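Local coordinates for protein amidase, hydantoinase/carbamoylase family (Paraburkholderia phymatum, PDB 6C0D) that probably hydrolyses N-carbamoyl-L-amino acids as a zinc-dependent, homodimeric amidase of the peptidase M20 family, at residues 12-17 against 116-121; 19-24 against 105-110; 53-58 against 71-76; 81-86 against 123-128; 347-352 against 410-415. All coordinates share one frame; numbering follows the deposited sequence. Where two conformers were deposited one is given.

Contact 1: 12-17 against 116-121. With EDO (1,2-ethanediol), chain K.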
# COMPACT_ATOMS: atom_id res chain seq x y z
N ASP A 12 17.63 55.40 -17.09
CA ASP A 12 18.21 54.38 -17.95
C ASP A 12 18.21 53.04 -17.24
O ASP A 12 18.62 52.94 -16.07
CB ASP A 12 19.63 54.75 -18.38
CG ASP A 12 19.67 55.99 -19.24
OD1 ASP A 12 20.27 57.00 -18.79
OD2 ASP A 12 19.09 55.96 -20.34
N PHE A 13 17.73 52.02 -17.93
CA PHE A 13 17.69 50.70 -17.33
C PHE A 13 18.68 49.77 -18.03
O PHE A 13 18.98 49.95 -19.21
CB PHE A 13 16.27 50.12 -17.41
CG PHE A 13 15.30 50.80 -16.49
CD1 PHE A 13 14.45 51.80 -16.96
CD2 PHE A 13 15.23 50.45 -15.14
CE1 PHE A 13 13.55 52.43 -16.11
CE2 PHE A 13 14.32 51.06 -14.29
CZ PHE A 13 13.48 52.05 -14.77
N PRO A 14 19.18 48.76 -17.33
CA PRO A 14 20.10 47.81 -17.97
C PRO A 14 19.38 46.97 -19.01
O PRO A 14 18.16 46.85 -19.01
CB PRO A 14 20.57 46.93 -16.81
CG PRO A 14 20.08 47.59 -15.56
CD PRO A 14 18.92 48.42 -15.93
N ARG A 15 20.18 46.37 -19.89
CA ARG A 15 19.66 45.53 -20.97
C ARG A 15 20.41 44.19 -20.93
O ARG A 15 21.62 44.16 -21.15
CB ARG A 15 19.85 46.23 -22.32
N ILE A 16 19.69 43.10 -20.64
CA ILE A 16 20.36 41.80 -20.66
C ILE A 16 20.69 41.42 -22.09
O ILE A 16 20.18 41.98 -23.06
CB ILE A 16 19.51 40.70 -19.99
CG1 ILE A 16 18.30 40.36 -20.88
CG2 ILE A 16 19.09 41.12 -18.60
CD1 ILE A 16 17.58 39.05 -20.46
N ASP A 17 21.57 40.44 -22.22
CA ASP A 17 21.90 39.87 -23.52
C ASP A 17 21.21 38.51 -23.57
O ASP A 17 21.66 37.56 -22.91
CB ASP A 17 23.42 39.72 -23.68
CG ASP A 17 23.83 39.08 -24.99
OD1 ASP A 17 22.99 38.44 -25.65
OD2 ASP A 17 25.01 39.20 -25.37
N GLY A 116 26.39 45.69 -14.62
CA GLY A 116 27.74 46.22 -14.77
C GLY A 116 27.97 46.91 -16.10
O GLY A 116 28.83 47.78 -16.19
N GLU A 117 27.18 46.56 -17.12
CA GLU A 117 27.35 47.12 -18.45
C GLU A 117 26.54 48.39 -18.67
O GLU A 117 26.68 49.02 -19.73
CB GLU A 117 26.96 46.08 -19.51
CG GLU A 117 27.95 44.93 -19.58
CD GLU A 117 27.39 43.69 -20.28
OE1 GLU A 117 26.17 43.64 -20.58
OE2 GLU A 117 28.20 42.77 -20.52
N CYS A 118 25.69 48.78 -17.73
CA CYS A 118 24.85 49.97 -17.86
C CYS A 118 25.44 51.06 -16.96
O CYS A 118 25.63 50.84 -15.76
CB CYS A 118 23.41 49.63 -17.47
SG CYS A 118 22.30 51.06 -17.29
N GLU A 119 25.74 52.23 -17.55
CA GLU A 119 26.42 53.26 -16.77
C GLU A 119 25.62 53.66 -15.53
O GLU A 119 26.21 53.89 -14.47
CB GLU A 119 26.72 54.48 -17.65
CG GLU A 119 28.08 54.37 -18.34
CD GLU A 119 28.34 55.46 -19.35
OE1 GLU A 119 28.96 55.16 -20.39
OE2 GLU A 119 27.94 56.62 -19.12
N ALA A 120 24.29 53.70 -15.62
CA ALA A 120 23.48 54.11 -14.48
C ALA A 120 23.47 53.09 -13.33
O ALA A 120 23.18 53.47 -12.20
CB ALA A 120 22.04 54.36 -14.92
N THR A 121 23.77 51.82 -13.59
CA THR A 121 23.78 50.79 -12.55
C THR A 121 25.17 50.21 -12.31
O THR A 121 25.31 49.28 -11.50
CB THR A 121 22.82 49.65 -12.91
OG1 THR A 121 23.18 49.14 -14.20
CG2 THR A 121 21.37 50.17 -13.01
C1 EDO K . 27.60 35.30 -25.59
O1 EDO K . 28.65 35.71 -24.71
C2 EDO K . 27.46 36.30 -26.74
O2 EDO K . 26.13 36.85 -26.76
O HOH W 1 24.19 45.19 -21.45

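Contact 2: 19-24 against 105-110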
# COMPACT_ATOMS: atom_id res chain seq x y z
N ILE A 19 20.95 36.18 -25.80
CA ILE A 19 21.72 35.09 -26.39
C ILE A 19 22.73 34.56 -25.38
O ILE A 19 22.86 33.35 -25.17
CB ILE A 19 22.40 35.55 -27.69
CG1 ILE A 19 21.34 35.96 -28.73
CG2 ILE A 19 23.29 34.44 -28.26
CD1 ILE A 19 21.95 36.54 -30.00
N ARG A 20 23.44 35.48 -24.72
CA ARG A 20 24.39 35.11 -23.68
C ARG A 20 23.71 34.34 -22.55
O ARG A 20 24.25 33.36 -22.04
CB ARG A 20 25.07 36.38 -23.15
CG ARG A 20 26.17 36.17 -22.12
CD ARG A 20 26.89 37.50 -21.83
NE ARG A 20 25.98 38.50 -21.26
CZ ARG A 20 26.29 39.78 -21.09
NH1 ARG A 20 27.49 40.23 -21.45
NH2 ARG A 20 25.41 40.62 -20.56
N LEU A 21 22.52 34.80 -22.15
CA LEU A 21 21.75 34.12 -21.10
C LEU A 21 21.45 32.68 -21.48
O LEU A 21 21.73 31.74 -20.72
CB LEU A 21 20.45 34.87 -20.85
CG LEU A 21 19.45 34.17 -19.95
CD1 LEU A 21 19.95 34.24 -18.50
CD2 LEU A 21 18.07 34.81 -20.11
N LEU A 22 20.84 32.47 -22.66
CA LEU A 22 20.48 31.12 -23.09
C LEU A 22 21.71 30.25 -23.31
O LEU A 22 21.69 29.05 -23.01
CB LEU A 22 19.62 31.19 -24.36
CG LEU A 22 18.24 31.76 -24.03
CD1 LEU A 22 17.50 32.22 -25.28
CD2 LEU A 22 17.44 30.72 -23.27
N ASP A 23 22.79 30.83 -23.85
CA ASP A 23 24.02 30.05 -24.06
C ASP A 23 24.54 29.49 -22.74
O ASP A 23 24.93 28.31 -22.67
CB ASP A 23 25.11 30.91 -24.72
CG ASP A 23 24.84 31.21 -26.20
OD1 ASP A 23 23.85 30.69 -26.78
OD2 ASP A 23 25.63 31.99 -26.79
N ASP A 24 24.56 30.32 -21.69
CA ASP A 24 25.03 29.84 -20.39
C ASP A 24 24.08 28.79 -19.80
O ASP A 24 24.54 27.81 -19.21
CB ASP A 24 25.18 31.00 -19.40
CG ASP A 24 26.49 31.77 -19.58
OD1 ASP A 24 27.42 31.25 -20.23
OD2 ASP A 24 26.58 32.88 -19.04
N VAL A 105 20.49 30.70 -10.83
CA VAL A 105 21.94 30.88 -10.83
C VAL A 105 22.37 31.67 -12.06
O VAL A 105 23.13 32.65 -11.96
CB VAL A 105 22.67 29.53 -10.77
CG1 VAL A 105 24.19 29.74 -10.88
CG2 VAL A 105 22.33 28.78 -9.47
N ILE A 106 21.92 31.24 -13.25
CA ILE A 106 22.34 31.92 -14.47
C ILE A 106 21.66 33.28 -14.62
O ILE A 106 22.28 34.24 -15.11
CB ILE A 106 22.09 31.02 -15.69
CG1 ILE A 106 22.85 29.70 -15.54
CG2 ILE A 106 22.48 31.74 -16.99
CD1 ILE A 106 24.35 29.88 -15.30
N TYR A 107 20.41 33.42 -14.18
CA TYR A 107 19.83 34.77 -14.08
C TYR A 107 20.74 35.68 -13.26
O TYR A 107 21.02 36.82 -13.65
CB TYR A 107 18.44 34.77 -13.43
CG TYR A 107 17.23 34.47 -14.29
CD1 TYR A 107 17.32 33.74 -15.48
CD2 TYR A 107 15.97 34.89 -13.88
CE1 TYR A 107 16.18 33.45 -16.24
CE2 TYR A 107 14.83 34.60 -14.62
CZ TYR A 107 14.94 33.88 -15.80
OH TYR A 107 13.82 33.61 -16.54
N GLY A 108 21.19 35.20 -12.10
CA GLY A 108 22.04 36.04 -11.27
C GLY A 108 23.29 36.47 -12.00
O GLY A 108 23.67 37.65 -11.97
N LEU A 109 23.94 35.54 -12.70
CA LEU A 109 25.13 35.87 -13.48
C LEU A 109 24.82 36.91 -14.54
O LEU A 109 25.56 37.89 -14.71
CB LEU A 109 25.68 34.58 -14.11
CG LEU A 109 26.96 34.63 -14.94
CD1 LEU A 109 28.12 35.11 -14.08
CD2 LEU A 109 27.24 33.22 -15.53
N GLU A 110 23.74 36.70 -15.30
CA GLU A 110 23.45 37.64 -16.38
C GLU A 110 23.07 39.00 -15.82
O GLU A 110 23.42 40.04 -16.40
CB GLU A 110 22.31 37.11 -17.26
CG GLU A 110 21.89 38.11 -18.35
CD GLU A 110 23.01 38.47 -19.32
OE1 GLU A 110 23.97 37.67 -19.46
OE2 GLU A 110 22.94 39.55 -19.94

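Contact 3: 53-58 against 71-76. With EDO (1,2-ethanediol), chain L.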
# COMPACT_ATOMS: atom_id res chain seq x y z
N TRP A 53 33.27 25.37 -13.96
CA TRP A 53 32.87 26.18 -15.10
C TRP A 53 32.15 27.44 -14.64
O TRP A 53 32.45 28.55 -15.09
CB TRP A 53 31.97 25.36 -16.04
CG TRP A 53 31.32 26.22 -17.09
CD1 TRP A 53 31.86 26.63 -18.28
CD2 TRP A 53 30.00 26.79 -17.03
NE1 TRP A 53 30.97 27.42 -18.96
CE2 TRP A 53 29.82 27.53 -18.22
CE3 TRP A 53 28.96 26.74 -16.10
CZ2 TRP A 53 28.64 28.22 -18.49
CZ3 TRP A 53 27.78 27.43 -16.38
CH2 TRP A 53 27.63 28.16 -17.56
N LEU A 54 31.21 27.28 -13.71
CA LEU A 54 30.44 28.43 -13.22
C LEU A 54 31.35 29.47 -12.57
O LEU A 54 31.18 30.67 -12.79
CB LEU A 54 29.38 27.96 -12.24
CG LEU A 54 28.53 29.07 -11.65
CD1 LEU A 54 27.72 29.74 -12.77
CD2 LEU A 54 27.63 28.51 -10.56
N ALA A 55 32.31 29.02 -11.76
CA ALA A 55 33.20 29.98 -11.12
C ALA A 55 34.01 30.73 -12.17
O ALA A 55 34.27 31.93 -12.03
CB ALA A 55 34.12 29.25 -10.13
N GLY A 56 34.40 30.04 -13.25
CA GLY A 56 35.10 30.71 -14.33
C GLY A 56 34.25 31.77 -15.01
O GLY A 56 34.74 32.85 -15.35
N ARG A 57 32.97 31.47 -15.22
CA ARG A 57 32.06 32.45 -15.82
C ARG A 57 31.88 33.65 -14.91
O ARG A 57 31.78 34.79 -15.39
CB ARG A 57 30.69 31.82 -16.13
CG ARG A 57 30.72 30.76 -17.22
CD ARG A 57 31.24 31.36 -18.55
NE ARG A 57 30.20 32.07 -19.29
CZ ARG A 57 30.41 33.16 -20.02
NH1 ARG A 57 31.63 33.69 -20.09
NH2 ARG A 57 29.41 33.71 -20.68
N MET A 58 31.78 33.42 -13.60
CA MET A 58 31.70 34.53 -12.66
C MET A 58 32.97 35.38 -12.72
O MET A 58 32.90 36.61 -12.66
CB MET A 58 31.49 34.01 -11.24
CG MET A 58 30.14 33.32 -11.03
SD MET A 58 30.05 32.68 -9.34
CE MET A 58 28.39 32.03 -9.26
N GLY A 71 31.17 23.64 -0.96
CA GLY A 71 30.80 23.42 -2.35
C GLY A 71 29.90 24.48 -2.94
O GLY A 71 29.49 24.34 -4.10
N THR A 72 29.58 25.54 -2.20
CA THR A 72 28.84 26.65 -2.78
C THR A 72 29.74 27.38 -3.77
O THR A 72 30.94 27.55 -3.53
CB THR A 72 28.36 27.59 -1.67
OG1 THR A 72 27.26 26.98 -0.98
CG2 THR A 72 27.93 28.96 -2.23
N VAL A 73 29.18 27.80 -4.90
CA VAL A 73 29.90 28.69 -5.80
C VAL A 73 29.41 30.09 -5.49
O VAL A 73 28.20 30.36 -5.56
CB VAL A 73 29.67 28.35 -7.29
CG1 VAL A 73 30.73 29.07 -8.14
CG2 VAL A 73 29.75 26.85 -7.52
N PHE A 74 30.32 30.98 -5.12
CA PHE A 74 29.95 32.34 -4.76
C PHE A 74 30.84 33.32 -5.51
O PHE A 74 32.07 33.24 -5.41
CB PHE A 74 30.05 32.56 -3.24
CG PHE A 74 29.27 33.76 -2.78
CD1 PHE A 74 27.92 33.66 -2.49
CD2 PHE A 74 29.88 35.01 -2.67
CE1 PHE A 74 27.18 34.77 -2.08
CE2 PHE A 74 29.15 36.13 -2.27
CZ PHE A 74 27.80 36.01 -1.98
N GLY A 75 30.21 34.23 -6.24
CA GLY A 75 30.91 35.28 -6.94
C GLY A 75 30.58 36.60 -6.27
O GLY A 75 29.46 37.10 -6.39
N ARG A 76 31.55 37.15 -5.54
CA ARG A 76 31.34 38.37 -4.77
C ARG A 76 31.71 39.57 -5.63
O ARG A 76 32.76 39.58 -6.28
CB ARG A 76 32.20 38.34 -3.51
CG ARG A 76 31.94 39.45 -2.47
CD ARG A 76 32.90 39.24 -1.29
NE ARG A 76 32.68 40.14 -0.16
CZ ARG A 76 33.35 41.28 0.02
NH1 ARG A 76 34.24 41.67 -0.88
NH2 ARG A 76 33.13 42.03 1.10
C1 EDO L . 30.43 38.22 -21.44
O1 EDO L . 30.58 36.81 -21.70
C2 EDO L . 31.14 38.65 -20.15
O2 EDO L . 31.75 37.53 -19.49

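Contact 4: 81-86 against 123-128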
# COMPACT_ATOMS: atom_id res chain seq x y z
N GLY A 81 30.05 49.33 -1.06
CA GLY A 81 28.69 49.65 -0.71
C GLY A 81 27.79 48.44 -0.55
O GLY A 81 28.24 47.29 -0.58
N PRO A 82 26.48 48.67 -0.39
CA PRO A 82 25.56 47.56 -0.12
C PRO A 82 25.36 46.69 -1.34
O PRO A 82 25.34 47.17 -2.48
CB PRO A 82 24.25 48.27 0.26
CG PRO A 82 24.33 49.60 -0.43
CD PRO A 82 25.80 49.98 -0.42
N ALA A 83 25.13 45.40 -1.09
CA ALA A 83 25.08 44.40 -2.14
C ALA A 83 23.73 43.71 -2.18
O ALA A 83 23.09 43.47 -1.15
CB ALA A 83 26.19 43.35 -1.96
N LEU A 84 23.31 43.38 -3.39
CA LEU A 84 22.20 42.48 -3.65
C LEU A 84 22.78 41.12 -4.04
O LEU A 84 23.61 41.05 -4.94
CB LEU A 84 21.33 43.05 -4.78
CG LEU A 84 20.31 42.08 -5.41
CD1 LEU A 84 19.25 41.75 -4.38
CD2 LEU A 84 19.68 42.79 -6.61
N VAL A 85 22.32 40.06 -3.38
CA VAL A 85 22.74 38.69 -3.71
C VAL A 85 21.65 38.05 -4.56
O VAL A 85 20.47 38.09 -4.19
CB VAL A 85 22.97 37.86 -2.42
CG1 VAL A 85 23.47 36.44 -2.76
CG2 VAL A 85 23.94 38.57 -1.46
N ILE A 86 22.02 37.49 -5.71
CA ILE A 86 21.06 36.81 -6.58
C ILE A 86 21.55 35.39 -6.78
O ILE A 86 22.72 35.18 -7.14
CB ILE A 86 20.90 37.51 -7.94
CG1 ILE A 86 20.70 39.02 -7.75
CG2 ILE A 86 19.73 36.85 -8.73
CD1 ILE A 86 20.68 39.79 -9.07
N GLU A 123 27.72 51.06 -10.66
CA GLU A 123 28.27 51.07 -9.31
C GLU A 123 27.68 50.00 -8.40
O GLU A 123 28.26 49.72 -7.35
CB GLU A 123 28.05 52.44 -8.66
CG GLU A 123 28.72 53.55 -9.42
CD GLU A 123 28.44 54.93 -8.83
OE1 GLU A 123 27.92 55.01 -7.69
OE2 GLU A 123 28.75 55.93 -9.51
N PHE A 124 26.55 49.39 -8.77
CA PHE A 124 25.80 48.59 -7.80
C PHE A 124 26.47 47.24 -7.59
O PHE A 124 26.67 46.49 -8.55
CB PHE A 124 24.37 48.36 -8.28
CG PHE A 124 23.56 49.62 -8.52
CD1 PHE A 124 23.98 50.86 -8.09
CD2 PHE A 124 22.34 49.52 -9.20
CE1 PHE A 124 23.20 52.00 -8.34
CE2 PHE A 124 21.56 50.64 -9.44
CZ PHE A 124 21.99 51.87 -9.01
N ALA A 125 26.76 46.89 -6.33
CA ALA A 125 27.32 45.58 -6.03
C ALA A 125 26.25 44.50 -6.17
O ALA A 125 25.20 44.56 -5.51
CB ALA A 125 27.93 45.56 -4.63
N VAL A 126 26.52 43.50 -7.01
CA VAL A 126 25.66 42.32 -7.16
C VAL A 126 26.53 41.08 -6.96
O VAL A 126 27.54 40.92 -7.65
CB VAL A 126 24.99 42.27 -8.54
CG1 VAL A 126 24.12 41.00 -8.67
CG2 VAL A 126 24.17 43.55 -8.78
N ASP A 127 26.16 40.24 -5.98
CA ASP A 127 26.81 38.95 -5.74
C ASP A 127 25.97 37.85 -6.38
O ASP A 127 24.75 37.99 -6.51
CB ASP A 127 26.95 38.63 -4.24
CG ASP A 127 27.79 39.64 -3.45
OD1 ASP A 127 28.59 40.42 -4.03
OD2 ASP A 127 27.68 39.61 -2.20
N VAL A 128 26.61 36.74 -6.78
CA VAL A 128 25.90 35.63 -7.42
C VAL A 128 26.22 34.34 -6.69
O VAL A 128 27.39 34.06 -6.40
CB VAL A 128 26.29 35.52 -8.91
CG1 VAL A 128 25.52 34.39 -9.59
CG2 VAL A 128 26.04 36.84 -9.62
O HOH W 2 23.86 46.88 -4.70
O HOH W 3 26.89 48.83 -4.02

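Contact 5: 347-352 against 410-415. With SO4 (sulfate ion), chain D.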
# COMPACT_ATOMS: atom_id res chain seq x y z
N ALA A 347 6.97 43.40 -8.35
CA ALA A 347 5.67 43.64 -8.97
C ALA A 347 5.72 44.84 -9.92
O ALA A 347 5.09 44.82 -10.99
CB ALA A 347 4.59 43.85 -7.90
N GLN A 348 6.44 45.91 -9.53
CA GLN A 348 6.57 47.07 -10.41
C GLN A 348 7.28 46.69 -11.70
O GLN A 348 6.87 47.11 -12.79
CB GLN A 348 7.29 48.21 -9.67
CG GLN A 348 6.37 48.82 -8.59
CD GLN A 348 7.12 49.56 -7.47
OE1 GLN A 348 8.34 49.48 -7.35
NE2 GLN A 348 6.37 50.25 -6.63
N ALA A 349 8.34 45.89 -11.61
CA ALA A 349 9.04 45.46 -12.82
C ALA A 349 8.17 44.55 -13.67
O ALA A 349 8.19 44.62 -14.91
CB ALA A 349 10.35 44.75 -12.46
N ALA A 350 7.41 43.66 -13.01
CA ALA A 350 6.54 42.75 -13.75
C ALA A 350 5.45 43.51 -14.47
O ALA A 350 5.09 43.20 -15.61
CB ALA A 350 5.93 41.70 -12.81
N ASP A 351 4.89 44.53 -13.81
CA ASP A 351 3.84 45.31 -14.44
C ASP A 351 4.38 46.14 -15.60
O ASP A 351 3.67 46.36 -16.59
CB ASP A 351 3.16 46.20 -13.41
CG ASP A 351 1.79 46.61 -13.86
OD1 ASP A 351 0.92 45.72 -14.00
OD2 ASP A 351 1.60 47.80 -14.11
N ALA A 352 5.63 46.61 -15.48
CA ALA A 352 6.24 47.40 -16.54
C ALA A 352 6.53 46.55 -17.77
O ALA A 352 6.29 46.99 -18.90
CB ALA A 352 7.54 48.04 -16.02
N ALA A 410 16.07 41.48 -13.92
CA ALA A 410 17.13 42.49 -14.06
C ALA A 410 16.61 43.90 -13.77
O ALA A 410 17.32 44.71 -13.15
CB ALA A 410 17.73 42.43 -15.47
N ARG A 411 15.42 44.22 -14.28
CA ARG A 411 14.83 45.52 -14.00
C ARG A 411 14.57 45.69 -12.50
O ARG A 411 14.94 46.72 -11.91
CB ARG A 411 13.54 45.72 -14.79
CG ARG A 411 12.88 47.08 -14.57
CD ARG A 411 11.57 47.22 -15.36
NE ARG A 411 10.83 48.44 -15.02
CZ ARG A 411 10.84 49.54 -15.76
NH1 ARG A 411 11.52 49.55 -16.90
NH2 ARG A 411 10.15 50.61 -15.40
N ALA A 412 13.96 44.70 -11.87
CA ALA A 412 13.75 44.76 -10.43
C ALA A 412 15.07 44.86 -9.67
O ALA A 412 15.17 45.60 -8.68
CB ALA A 412 12.98 43.52 -9.96
N ALA A 413 16.08 44.10 -10.09
CA ALA A 413 17.37 44.14 -9.41
C ALA A 413 17.96 45.53 -9.48
O ALA A 413 18.55 46.01 -8.50
CB ALA A 413 18.35 43.14 -10.02
N ALA A 414 17.85 46.19 -10.63
CA ALA A 414 18.34 47.56 -10.76
C ALA A 414 17.66 48.48 -9.75
O ALA A 414 18.31 49.34 -9.14
CB ALA A 414 18.11 48.08 -12.18
N ARG A 415 16.33 48.33 -9.60
CA ARG A 415 15.59 49.20 -8.69
C ARG A 415 15.89 48.86 -7.24
O ARG A 415 16.00 49.75 -6.40
CB ARG A 415 14.08 49.07 -8.95
CG ARG A 415 13.64 49.54 -10.33
CD ARG A 415 13.84 51.04 -10.49
NE ARG A 415 13.25 51.80 -9.40
CZ ARG A 415 11.95 52.02 -9.23
NH1 ARG A 415 11.07 51.50 -10.08
NH2 ARG A 415 11.52 52.74 -8.21
S SO4 D . 7.93 51.65 -12.73
O1 SO4 D . 6.51 51.52 -12.41
O2 SO4 D . 8.21 51.04 -14.03
O3 SO4 D . 8.30 53.06 -12.75
O4 SO4 D . 8.71 50.96 -11.70

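Contact 1: 12-17 against 116-121
Pro14 packs against Cys118 and Thr121, and these three side chains make the dense part of this contact. The nearest CA atoms across the contact, those of Pro14 and Cys118, lie 5.2 Å apart. Cys118 CB sits 3.8 Å from Pro14 CA. Because SG lies anti to the backbone N of Cys118 (chi1 170°), the sulfur is carried alongside the chain joining Phe13 to Pro14, 3.9 Å from Phe13 C. The proline ring crosses the Thr121 side chain at about a right angle, Pro14 CG lying 3.7 Å from Thr121 OG1 and 3.9 Å from Thr121 CG2. That hydroxyl bonds to the carbonyl of Leu115, so it offers the ring a fixed surface, while Thr121 N closes the turn on Cys118 O.

The flanks are much looser. At one end Ala120 CB approaches Asp12 O at 3.9 Å, and Asp12 itself is exposed and poorly ordered. At the other, a water bridges the gap, 2.8 Å from Arg15 O and 2.7 Å from Glu117 OE1; Glu117 OE2 is meanwhile tied to Arg20. Asp17 OD2 accepts a hydrogen bond from an ethanediol probably left by crystallisation. Asp17 OD1 bonds to Arg20 N, which makes Asp17 the N-cap of helix 18-30. Plain surface packing thus lays an extended N-terminal arm over the turn that leaves helix 102-117, ending in a classical aspartate N-cap.

Contact 2: 19-24 against 105-110
Helices 19-24 and 105-110 run roughly antiparallel, their segment axes 145° apart in direction and 9.8 Å apart at closest approach, with Leu21 facing Glu110 and Asp24 facing Ile106. One end of the interface is ionic. Arg20 grips the Glu110 carboxylate side-on: NE reaches OE1 at 2.8 Å, and NH2 reaches OE2 at 2.8 Å. The second bond is nearly straight (173°) and lies in the guanidinium plane, whereas the first is more bent and OE1 is tilted out of that plane. The two flat groups are therefore not coplanar but turned 41° against each other. Bends in both side chains, at chi3 of Arg20 and chi2 of Glu110, let them meet at about a right angle.

The carboxylate has further partners. Glu110 OE1 pairs with Arg113, and Glu110 OE2 accepts from the backbone N of Asp17, so this buried group is well satisfied and would probably stay ionised.

The centre of the interface is apolar. Leu21 CD1 enters between Ile106 CG2, 3.9 Å away, Glu110 CB and the Tyr107 ring. At the far end Asp24 CB meets Ile106 CG2 at 3.7 Å, and Leu109 CD2 touches Asp24 OD2, whose carboxylate pairs with Arg113 and Arg57. Helix 102-117 lies on the sheet of the alpha/beta M20 catalytic domain, and helix 18-30 packs on it from the outer side as an antiparallel helix pair.

Contact 3: 53-58 against 71-76
Val73 is the bump of this contact, and Leu54, Ala55 and Met58 form the hollow that receives it. The valine projects from its strand toward helix 53-58, where successive turns present these three side chains around it. Leu54 CD2 approaches Val73 CB at 3.9 Å and crosses the valine obliquely, about equally near both of its branches. Ala55 CB lies 3.9 Å from Val73 CG1, and the same methyl is 3.9 Å from Met58 SD, so CG1 is held between the alanine and the thioether. With CG1 anti to its own backbone N (chi1 -165°), it is this branch that enters the pocket.

Helix and strand run almost parallel here, 5° apart in direction and 8.5 Å between segment axes. This is the layering of an alpha/beta sandwich, the fold of the M20 catalytic domain: helix 45-60 lies against the sheet in which strand 73-76 pairs antiparallel with strand 125-130.

Further along, the fit is reversed and the helix supplies the protrusion. The Met58 side chain extends beyond CG and lays its sulfur over the strand, with SD 3.5 Å from Gly75 N and 3.6 Å from Gly75 CA. Gly75 has no side chain, and its bare backbone is the hollow that admits the sulfur. The Met58 methyl CE, at the end of the extended chain, reaches Val73 CG1. Phe74 points away from the helix, against Asp127 and Ala129.

Contact 4: 81-86 against 123-128
Leu84 and Ile86 exchange backbone hydrogen bonds with Ala125 and Asp127, pairing the two strands in parallel. Leu84 N donates to Ala125 O at 3.1 Å, Asp127 N to Leu84 O at 2.9 Å, and Ile86 N to Asp127 O at 2.9 Å; in each the donor is tilted 22 to 27° from the carbonyl plane. Weaker CA-H...O contacts supplement them, such as Val128 CA to Ile86 O at 3.2 Å. Where the strands part, one water donates to both Pro82 O and Ala125 O, and a second joins Pro82 O to Ala125 N.

Side chains line up on both faces. On one, Ile86 CD1 meets Val126 CG1 at 3.7 Å, under helix 102-117, whose Ile111, Ala112 and Leu115 cover them. This helix links the two strands as a beta-alpha-beta crossover. On the other, Ala83 CB packs on Ala125 CB, and Asp127 OD2 rests 4.0 Å from Val85 CG2.

Further out, Arg188 and Gln189 hold Asp127 OD2 and the backbone N of Ser77 holds OD1. These partners imply that a buried carboxylate beside alanine and valine is charge-compensated and probably remains ionised.

Contact 5: 347-352 against 410-415
Ala349 and Ala412 meet where helices 340-353 and 399-419, two helices of the alpha/beta M20 catalytic domain, cross closely with alanines at the crossing. The segment axes approach to 8.5 Å, with directions 138° apart, and the two CA atoms lie 5.3 Å from each other.

Apolar contacts centre on this alanine pair. Ala349 CB is 3.8 Å from Ala412 CB and 3.7 Å from Ala412 N, so the methyl rests directly on the opposing backbone. Leu346 adds to the packing on Ala412. The aliphatic part of Arg411 continues the seam: its chain is extended from CG to NE, with CG anti to the backbone N (chi1 -179°), and this lays CD alongside Ala349, 4.0 Å from Ala349 CA.

Contacts to a flat group follow at the end of that chain. Ala352 CB sits over one face of the Arg411 guanidinium, 3.3 Å above its plane and offset toward the rim, nearest to NE at 3.5 Å. Phe13 makes a cation-pi interaction with the same arginine, which ties the N-terminal arm to this helix pair.

Two arginines converge on a sulfate, probably from the crystallisation liquor. Arg411 and Arg415 both bring a guanidinium edge to it, the kind of paired positive charge that suits an anion. Arg411 was deposited in two conformers, and the separation of its NH2 from the sulfate is implausibly short, so that bond's length is doubtful. Arg415, also deposited in two conformers, folds at chi2 and chi3, and in one conformer its NH1 lies 2.9 Å from sulfate O4, which is in the guanidinium plane.

Overall arrangement
Along the chain, contacts 2 and 3 fall within the span bridged by contact 1, contact 4 alternates with contacts 1 and 2, and contact 5 comes last. Helix 102-117 is the common element: contacts 1 and 2 both use it, 15 Å apart between centres, and it connects the two strands of contact 4. Contacts 3 and 4 meet in the sheet, where Gly75 N probably bonds to Val128 O. Val105 on Leu54 joins contacts 2 and 3, Ile16 on Ala410 joins 1 and 5, and Leu84 on Ala413 joins 4 and 5. Contacts 3 and 5, 25 Å apart between centres, do not touch. The five contacts together join the N-terminal arm, the covering helices and the sheet of the zinc-bearing catalytic domain.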